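Local coordinates for protein endoglucanase (Clostridium thermocellum, PDB 2YIK) that probably hydrolyses internal beta-1,4-glycosidic bonds of cellulose as a family 9 endoglucanase, at residues K243-A248 against Y290-N295; G313-W318 against Q366-K371; I402-D407 against N419-Q424. All coordinates share one frame; numbering follows the deposited sequence.

Contact 1: residues K243-A248 against Y290-N295; sequences KSLDYA and YLATQN
Ala292, in the last turn of its helix, meets Leu245 through a single methyl pair: Ala292 CB lies 4.0 Å from Leu245 CD1. Leu245 extends from the middle of its own helix with CG anti to the backbone nitrogen (chi1 -176°), which carries both of its methyls across the gap. Thr293 comes next and lies against both branches. Its methyl CG2 is 4.1 Å from Leu245 CD2 and only slightly farther from Leu245 CD1, and the two side chains run at a slant to one another.

The hydroxyl of Thr293 is used on its own side. OG1 forms a hydrogen bond with the backbone O of Leu289 and also accepts from Asn295 N, 3.3 Å away, at an N-H...O angle of 159°, which makes an ST turn. Gln294, with positive phi, breaks the helix there, and Asn295 then occupies the N-cap position of the following helix, its OD1 accepting from His297 N. The threonine thus offers carbon to Leu245 while its oxygen braces the turn.

This apolar contact joins helix 238-257 to the C-terminal end of helix 279-293. Tyr230 of helix 216-233 touches both Leu245 and Ala292, while Tyr298 of helix 296-305 packs on Thr293.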
# COMPACT_ATOMS: atom_id res chain seq x y z
N LYS A 243 10.48 -12.11 -13.27
CA LYS A 243 9.99 -12.99 -12.21
C LYS A 243 8.74 -12.41 -11.57
O LYS A 243 7.76 -13.12 -11.34
CB LYS A 243 11.07 -13.22 -11.16
CG LYS A 243 10.61 -14.11 -10.02
CD LYS A 243 11.80 -14.71 -9.31
CE LYS A 243 11.46 -15.11 -7.88
NZ LYS A 243 12.43 -14.44 -6.94
N SER A 244 8.77 -11.10 -11.29
CA SER A 244 7.62 -10.42 -10.68
C SER A 244 6.40 -10.55 -11.58
O SER A 244 5.31 -10.90 -11.12
CB SER A 244 7.93 -8.93 -10.47
OG SER A 244 9.05 -8.76 -9.62
N LEU A 245 6.59 -10.29 -12.87
CA LEU A 245 5.49 -10.38 -13.83
C LEU A 245 4.96 -11.80 -13.93
O LEU A 245 3.75 -12.01 -14.07
CB LEU A 245 5.95 -9.90 -15.21
CG LEU A 245 4.87 -9.87 -16.30
CD1 LEU A 245 3.70 -9.01 -15.87
CD2 LEU A 245 5.47 -9.32 -17.59
N ASP A 246 5.85 -12.79 -13.86
CA ASP A 246 5.42 -14.18 -13.94
C ASP A 246 4.51 -14.52 -12.75
O ASP A 246 3.46 -15.14 -12.91
CB ASP A 246 6.63 -15.12 -13.96
CG ASP A 246 6.24 -16.57 -13.88
OD1 ASP A 246 5.43 -17.02 -14.71
OD2 ASP A 246 6.74 -17.29 -13.00
N TYR A 247 4.92 -14.11 -11.55
CA TYR A 247 4.11 -14.35 -10.37
C TYR A 247 2.80 -13.55 -10.44
O TYR A 247 1.74 -14.05 -10.06
CB TYR A 247 4.88 -13.97 -9.09
CG TYR A 247 5.78 -15.07 -8.56
CD1 TYR A 247 7.01 -15.36 -9.15
CD2 TYR A 247 5.39 -15.82 -7.44
CE1 TYR A 247 7.84 -16.38 -8.64
CE2 TYR A 247 6.21 -16.84 -6.93
CZ TYR A 247 7.43 -17.11 -7.53
OH TYR A 247 8.22 -18.11 -7.02
N ALA A 248 2.87 -12.32 -10.93
CA ALA A 248 1.67 -11.48 -11.05
C ALA A 248 0.61 -12.13 -11.93
O ALA A 248 -0.56 -12.23 -11.54
CB ALA A 248 2.04 -10.10 -11.61
N TYR A 290 -2.23 -5.03 -18.05
CA TYR A 290 -2.34 -4.66 -19.45
C TYR A 290 -1.19 -3.70 -19.74
O TYR A 290 -0.55 -3.78 -20.79
CB TYR A 290 -3.66 -3.96 -19.77
CG TYR A 290 -3.75 -3.53 -21.23
CD1 TYR A 290 -4.07 -4.45 -22.23
CD2 TYR A 290 -3.44 -2.23 -21.61
CE1 TYR A 290 -4.07 -4.08 -23.58
CE2 TYR A 290 -3.44 -1.84 -22.95
CZ TYR A 290 -3.75 -2.77 -23.93
OH TYR A 290 -3.76 -2.37 -25.25
N LEU A 291 -0.93 -2.80 -18.79
CA LEU A 291 0.15 -1.83 -18.92
C LEU A 291 1.48 -2.57 -19.09
O LEU A 291 2.34 -2.16 -19.87
CB LEU A 291 0.18 -0.93 -17.68
CG LEU A 291 0.71 0.50 -17.77
CD1 LEU A 291 0.08 1.23 -18.94
CD2 LEU A 291 0.40 1.24 -16.46
N ALA A 292 1.63 -3.67 -18.37
CA ALA A 292 2.86 -4.46 -18.41
C ALA A 292 3.01 -5.37 -19.63
O ALA A 292 4.12 -5.58 -20.11
CB ALA A 292 2.97 -5.30 -17.13
N THR A 293 1.90 -5.88 -20.13
CA THR A 293 1.95 -6.85 -21.25
C THR A 293 1.33 -6.52 -22.61
O THR A 293 1.74 -7.10 -23.63
CB THR A 293 1.25 -8.20 -20.84
OG1 THR A 293 -0.14 -7.96 -20.53
CG2 THR A 293 1.91 -8.83 -19.63
N GLN A 294 0.43 -5.55 -22.61
CA GLN A 294 -0.43 -5.13 -23.74
C GLN A 294 -1.27 -6.31 -24.30
O GLN A 294 -1.75 -6.30 -25.45
CB GLN A 294 0.32 -4.27 -24.83
CG GLN A 294 0.90 -2.98 -24.20
CD GLN A 294 2.39 -3.09 -23.98
OE1 GLN A 294 3.19 -2.77 -24.87
NE2 GLN A 294 2.78 -3.60 -22.80
N ASN A 295 -1.50 -7.30 -23.43
CA ASN A 295 -2.34 -8.46 -23.73
C ASN A 295 -3.81 -7.97 -23.53
O ASN A 295 -4.26 -7.69 -22.38
CB ASN A 295 -2.05 -9.63 -22.76
CG ASN A 295 -2.85 -10.92 -23.08
OD1 ASN A 295 -3.93 -10.89 -23.73
ND2 ASN A 295 -2.34 -12.04 -22.60

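Contact 2: residues G313-W318 against Q366-K371; sequences GWIHCW and QDLLDK
Leu368 and Ile315 form the apolar centre of this contact, their side chains crossing at about a right angle. Ile315 CD1 reaches Leu368 CD2 at 3.9 Å and lies 4.2 Å from Leu368 CD1, so its end touches both branches of the leucine. Leu368 CG stands opposite its backbone N across the CA-CB bond (chi1 172°), which sends the fork from the helix toward the loop. CD1 also faces the backbone of Trp314: the modelled distance from Leu368 CD1 to Trp314 O is 3.0 Å, short for a carbon beside a carbonyl oxygen, and its exact value is doubtful. The CA-CB bond of Trp314 points away from the helix, and it is the residue's carbonyl that meets Leu368.

Next to this apolar pair, the end of Lys371 comes near Gly313, with Lys371 NZ 4.4 Å from Gly313 N and no bond between them. The ammonium group is held by a hydrogen bond to Pro312 O, which ties the loop just ahead of Gly313 to the helix.

Farther out, Ala399 of helix 392-408 packs on Ile315, and Ser323 of helix 322-336 touches Leu368. Beyond Ile315, the loop is fixed by His316, whose NE2 hydrogen-bonds to Thr133 OG1. The arrangement is an extended connection between helices 296-305 and 322-336 packed against helix 363-373, within the (alpha/alpha)6-barrel fold characteristic of glycoside hydrolase family 9.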
# COMPACT_ATOMS: atom_id res chain seq x y z
N GLY A 313 -16.63 8.63 -5.66
CA GLY A 313 -17.24 8.35 -4.38
C GLY A 313 -16.43 8.45 -3.12
O GLY A 313 -16.73 9.26 -2.25
N TRP A 314 -15.40 7.61 -3.06
CA TRP A 314 -14.48 7.49 -1.94
C TRP A 314 -13.10 8.02 -2.39
O TRP A 314 -13.06 8.87 -3.30
CB TRP A 314 -14.43 5.97 -1.58
CG TRP A 314 -14.17 5.70 -0.14
CD1 TRP A 314 -13.13 5.01 0.38
CD2 TRP A 314 -14.94 6.17 0.97
NE1 TRP A 314 -13.19 5.00 1.75
CE2 TRP A 314 -14.30 5.70 2.14
CE3 TRP A 314 -16.12 6.92 1.10
CZ2 TRP A 314 -14.78 5.98 3.42
CZ3 TRP A 314 -16.60 7.20 2.38
CH2 TRP A 314 -15.94 6.73 3.52
N ILE A 315 -11.99 7.56 -1.81
CA ILE A 315 -10.68 7.92 -2.33
C ILE A 315 -9.80 6.63 -2.30
O ILE A 315 -10.24 5.60 -1.78
CB ILE A 315 -10.04 9.29 -1.71
CG1 ILE A 315 -8.77 9.62 -2.49
CG2 ILE A 315 -9.92 9.23 -0.23
CD1 ILE A 315 -8.95 11.00 -3.11
N HIS A 316 -8.63 6.65 -2.92
CA HIS A 316 -7.80 5.46 -2.98
C HIS A 316 -7.41 5.00 -1.56
O HIS A 316 -6.89 5.80 -0.79
CB HIS A 316 -6.57 5.80 -3.85
CG HIS A 316 -5.70 4.64 -4.17
ND1 HIS A 316 -6.00 3.71 -5.14
CD2 HIS A 316 -4.47 4.28 -3.69
CE1 HIS A 316 -5.00 2.84 -5.26
NE2 HIS A 316 -4.07 3.18 -4.38
N CYS A 317 -7.66 3.74 -1.20
CA CYS A 317 -7.30 3.23 0.14
C CYS A 317 -7.31 1.70 0.13
O CYS A 317 -7.84 1.09 -0.80
CB CYS A 317 -8.26 3.74 1.21
SG CYS A 317 -9.97 3.24 0.96
N TRP A 318 -6.76 1.07 1.17
CA TRP A 318 -6.71 -0.39 1.20
C TRP A 318 -8.04 -1.09 0.94
O TRP A 318 -8.06 -2.18 0.39
CB TRP A 318 -6.12 -0.90 2.53
CG TRP A 318 -6.97 -0.69 3.75
CD1 TRP A 318 -6.83 0.29 4.68
CD2 TRP A 318 -8.09 -1.50 4.17
NE1 TRP A 318 -7.80 0.16 5.65
CE2 TRP A 318 -8.59 -0.89 5.35
CE3 TRP A 318 -8.75 -2.60 3.63
CZ2 TRP A 318 -9.69 -1.44 6.05
CZ3 TRP A 318 -9.84 -3.13 4.33
CH2 TRP A 318 -10.31 -2.53 5.51
N GLN A 366 -11.57 13.42 -12.49
CA GLN A 366 -11.71 14.86 -12.49
C GLN A 366 -12.84 15.19 -11.51
O GLN A 366 -12.79 16.18 -10.79
CB GLN A 366 -12.05 15.39 -13.89
CG GLN A 366 -12.15 16.91 -13.95
CD GLN A 366 -12.60 17.44 -15.30
OE1 GLN A 366 -12.90 18.62 -15.45
NE2 GLN A 366 -12.65 16.56 -16.30
N ASP A 367 -13.87 14.34 -11.49
CA ASP A 367 -15.00 14.51 -10.58
C ASP A 367 -14.56 14.30 -9.13
O ASP A 367 -14.99 15.02 -8.23
CB ASP A 367 -16.11 13.51 -10.91
CG ASP A 367 -16.87 13.87 -12.17
OD1 ASP A 367 -16.57 14.92 -12.77
OD2 ASP A 367 -17.76 13.10 -12.57
N LEU A 368 -13.71 13.30 -8.92
CA LEU A 368 -13.21 13.00 -7.59
C LEU A 368 -12.41 14.19 -7.06
O LEU A 368 -12.58 14.63 -5.93
CB LEU A 368 -12.30 11.77 -7.64
CG LEU A 368 -11.53 11.43 -6.36
CD1 LEU A 368 -12.51 11.01 -5.26
CD2 LEU A 368 -10.52 10.32 -6.67
N LEU A 369 -11.53 14.70 -7.92
CA LEU A 369 -10.68 15.83 -7.56
C LEU A 369 -11.44 17.14 -7.36
O LEU A 369 -11.08 17.93 -6.50
CB LEU A 369 -9.57 15.99 -8.60
CG LEU A 369 -8.51 14.88 -8.55
CD1 LEU A 369 -7.52 15.05 -9.69
CD2 LEU A 369 -7.79 14.91 -7.20
N ASP A 370 -12.48 17.37 -8.16
CA ASP A 370 -13.27 18.59 -7.99
C ASP A 370 -13.95 18.51 -6.63
O ASP A 370 -14.12 19.51 -5.94
CB ASP A 370 -14.36 18.71 -9.06
CG ASP A 370 -13.82 19.14 -10.41
OD1 ASP A 370 -12.72 19.74 -10.46
OD2 ASP A 370 -14.50 18.88 -11.43
N LYS A 371 -14.33 17.29 -6.26
CA LYS A 371 -15.00 17.05 -4.99
C LYS A 371 -14.06 17.32 -3.82
O LYS A 371 -14.42 18.05 -2.89
CB LYS A 371 -15.52 15.61 -4.95
CG LYS A 371 -16.63 15.37 -3.93
CD LYS A 371 -17.20 13.95 -4.00
CE LYS A 371 -17.99 13.73 -5.28
NZ LYS A 371 -18.74 12.45 -5.24

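Contact 3: residues I402-D407 against N419-Q424; sequences IALVYD and NWARSQ
Ala403 and Ala421 mark the closest backbone approach, 6.6 Å between their CA atoms, where two roughly antiparallel helical segments cross at -152° with their axes 9.3 Å apart.

The two alanines face each other directly, Ala403 CB lying 4.2 Å from Ala421 CB, and these facing methyls allow the short CA-CA approach. The flanks are filled by larger groups, one from each helix. Leu404 leaves its helix with CG anti to the carbonyl carbon (chi1 -62°), which brings the branch point round to the partner: Leu404 CG is 4.2 Å from Ala421 CB. Each alanine methyl therefore has a second neighbour. For Ala403 it is Trp420, whose indole meets the methyl with its six-membered part. Trp420 CE3 is 4.4 Å from Ala403 CB, and the methyl sits at the ring edge, near the ring plane, rather than over a face.

No hydrogen bond crosses between the segments; Trp420 O and Ser423 OG pair within their own helix, and Asp407 finds its partners just ahead of the second segment. Trp420 O takes two donors, the helical Gln424 N and the hydroxyl of Ser423. The Ser423 OG bond is 2.6 Å to Trp420 O and arrives in the carbonyl plane on a lone pair, at 131° to the C=O. Asp407 bridges to the beginning of the partner helix, with OD1 bonded to Ser415 OG and OD2 to Ala418 N, where the helix dipole would probably stabilise its negative charge.

Helices 392-408 and 416-428 thus form an antiparallel pair joined by a short connection. Ser373 of helix 363-373 touches Trp420, whereas Phe515 of helix 499-516 reaches Leu404 and Leu512 lies on Arg422.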
# COMPACT_ATOMS: atom_id res chain seq x y z
N ILE A 402 -3.45 11.40 -6.13
CA ILE A 402 -4.28 11.40 -7.33
C ILE A 402 -4.24 12.77 -8.00
O ILE A 402 -4.18 12.87 -9.22
CB ILE A 402 -5.77 11.05 -7.02
CG1 ILE A 402 -5.85 9.64 -6.43
CG2 ILE A 402 -6.62 11.18 -8.29
CD1 ILE A 402 -5.43 8.56 -7.37
N ALA A 403 -4.25 13.82 -7.19
CA ALA A 403 -4.21 15.18 -7.72
C ALA A 403 -2.92 15.42 -8.53
O ALA A 403 -2.96 16.00 -9.61
CB ALA A 403 -4.31 16.19 -6.59
N LEU A 404 -1.80 14.97 -7.98
CA LEU A 404 -0.49 15.15 -8.61
C LEU A 404 -0.32 14.26 -9.85
O LEU A 404 0.33 14.65 -10.81
CB LEU A 404 0.60 14.89 -7.58
CG LEU A 404 0.50 15.90 -6.42
CD1 LEU A 404 1.15 15.35 -5.16
CD2 LEU A 404 1.15 17.21 -6.85
N VAL A 405 -0.92 13.07 -9.82
CA VAL A 405 -0.85 12.17 -10.96
C VAL A 405 -1.68 12.75 -12.12
O VAL A 405 -1.28 12.68 -13.29
CB VAL A 405 -1.37 10.76 -10.59
CG1 VAL A 405 -1.68 9.94 -11.85
CG2 VAL A 405 -0.34 10.04 -9.73
N TYR A 406 -2.83 13.33 -11.80
CA TYR A 406 -3.69 13.92 -12.82
C TYR A 406 -2.96 15.07 -13.52
O TYR A 406 -2.97 15.15 -14.76
CB TYR A 406 -4.99 14.46 -12.20
CG TYR A 406 -5.96 15.03 -13.22
CD1 TYR A 406 -5.84 16.34 -13.67
CD2 TYR A 406 -6.98 14.24 -13.74
CE1 TYR A 406 -6.72 16.86 -14.62
CE2 TYR A 406 -7.88 14.75 -14.68
CZ TYR A 406 -7.74 16.06 -15.11
OH TYR A 406 -8.63 16.57 -16.02
N ASP A 407 -2.33 15.94 -12.75
CA ASP A 407 -1.62 17.07 -13.34
C ASP A 407 -0.43 16.61 -14.16
O ASP A 407 -0.14 17.20 -15.21
CB ASP A 407 -1.16 18.06 -12.26
CG ASP A 407 -2.30 18.95 -11.76
OD1 ASP A 407 -3.43 18.82 -12.29
OD2 ASP A 407 -2.08 19.78 -10.85
N ASN A 419 -1.92 22.53 -6.73
CA ASN A 419 -1.86 23.66 -5.82
C ASN A 419 -2.64 23.31 -4.56
O ASN A 419 -2.21 23.62 -3.45
CB ASN A 419 -2.44 24.93 -6.46
CG ASN A 419 -1.64 25.38 -7.67
OD1 ASN A 419 -0.45 25.10 -7.77
ND2 ASN A 419 -2.30 26.09 -8.59
N TRP A 420 -3.78 22.66 -4.74
CA TRP A 420 -4.60 22.25 -3.60
C TRP A 420 -3.85 21.21 -2.78
O TRP A 420 -3.81 21.28 -1.54
CB TRP A 420 -5.92 21.65 -4.08
CG TRP A 420 -6.67 20.97 -2.98
CD1 TRP A 420 -7.44 21.56 -2.03
CD2 TRP A 420 -6.69 19.56 -2.70
NE1 TRP A 420 -7.94 20.61 -1.16
CE2 TRP A 420 -7.49 19.38 -1.55
CE3 TRP A 420 -6.10 18.44 -3.30
CZ2 TRP A 420 -7.72 18.11 -1.00
CZ3 TRP A 420 -6.33 17.18 -2.75
CH2 TRP A 420 -7.14 17.03 -1.61
N ALA A 421 -3.26 20.23 -3.47
CA ALA A 421 -2.51 19.17 -2.80
C ALA A 421 -1.42 19.79 -1.92
O ALA A 421 -1.22 19.37 -0.78
CB ALA A 421 -1.87 18.24 -3.83
N ARG A 422 -0.74 20.80 -2.46
CA ARG A 422 0.31 21.48 -1.72
C ARG A 422 -0.22 22.13 -0.44
O ARG A 422 0.42 22.06 0.61
CB ARG A 422 0.97 22.55 -2.59
CG ARG A 422 2.24 23.08 -1.97
CD ARG A 422 2.85 24.22 -2.77
NE ARG A 422 4.19 24.53 -2.27
CZ ARG A 422 5.00 25.43 -2.82
NH1 ARG A 422 4.61 26.11 -3.89
NH2 ARG A 422 6.21 25.63 -2.32
N SER A 423 -1.37 22.78 -0.54
CA SER A 423 -1.96 23.42 0.63
C SER A 423 -2.24 22.37 1.70
O SER A 423 -2.05 22.61 2.89
CB SER A 423 -3.25 24.17 0.26
OG SER A 423 -4.34 23.29 0.09
N GLN A 424 -2.66 21.18 1.27
CA GLN A 424 -2.96 20.11 2.21
C GLN A 424 -1.69 19.53 2.84
O GLN A 424 -1.67 19.26 4.05
CB GLN A 424 -3.79 19.02 1.53
CG GLN A 424 -5.18 19.48 1.08
CD GLN A 424 -5.98 20.14 2.19
OE1 GLN A 424 -6.18 21.36 2.19
NE2 GLN A 424 -6.44 19.34 3.15

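Overall arrangement
Contacts 2 and 3 are neighbours, their centres about 12 Å apart, and helix 363-373 ties them together: its Leu368 serves contact 2, while Leu369 packs onto Ala403 and Tyr406 of contact 3, with Leu369 CD2 3.6 Å from Ala403 CA. Contact 1 stands apart, its centre about 27 Å from that of contact 2. Contact 3 is the most buried, an antiparallel helix pair meeting through two alanines flanked by a leucine and a tryptophan. Contacts 1 and 2 are partly buried, each relying on one leucine, but only contact 2 includes exposed residues, Gly313 and Trp314. No hydrogen bond crosses any of them; contacts 1 and 3 are wholly apolar, whereas contact 2 adds a lysine and backbone polar atoms.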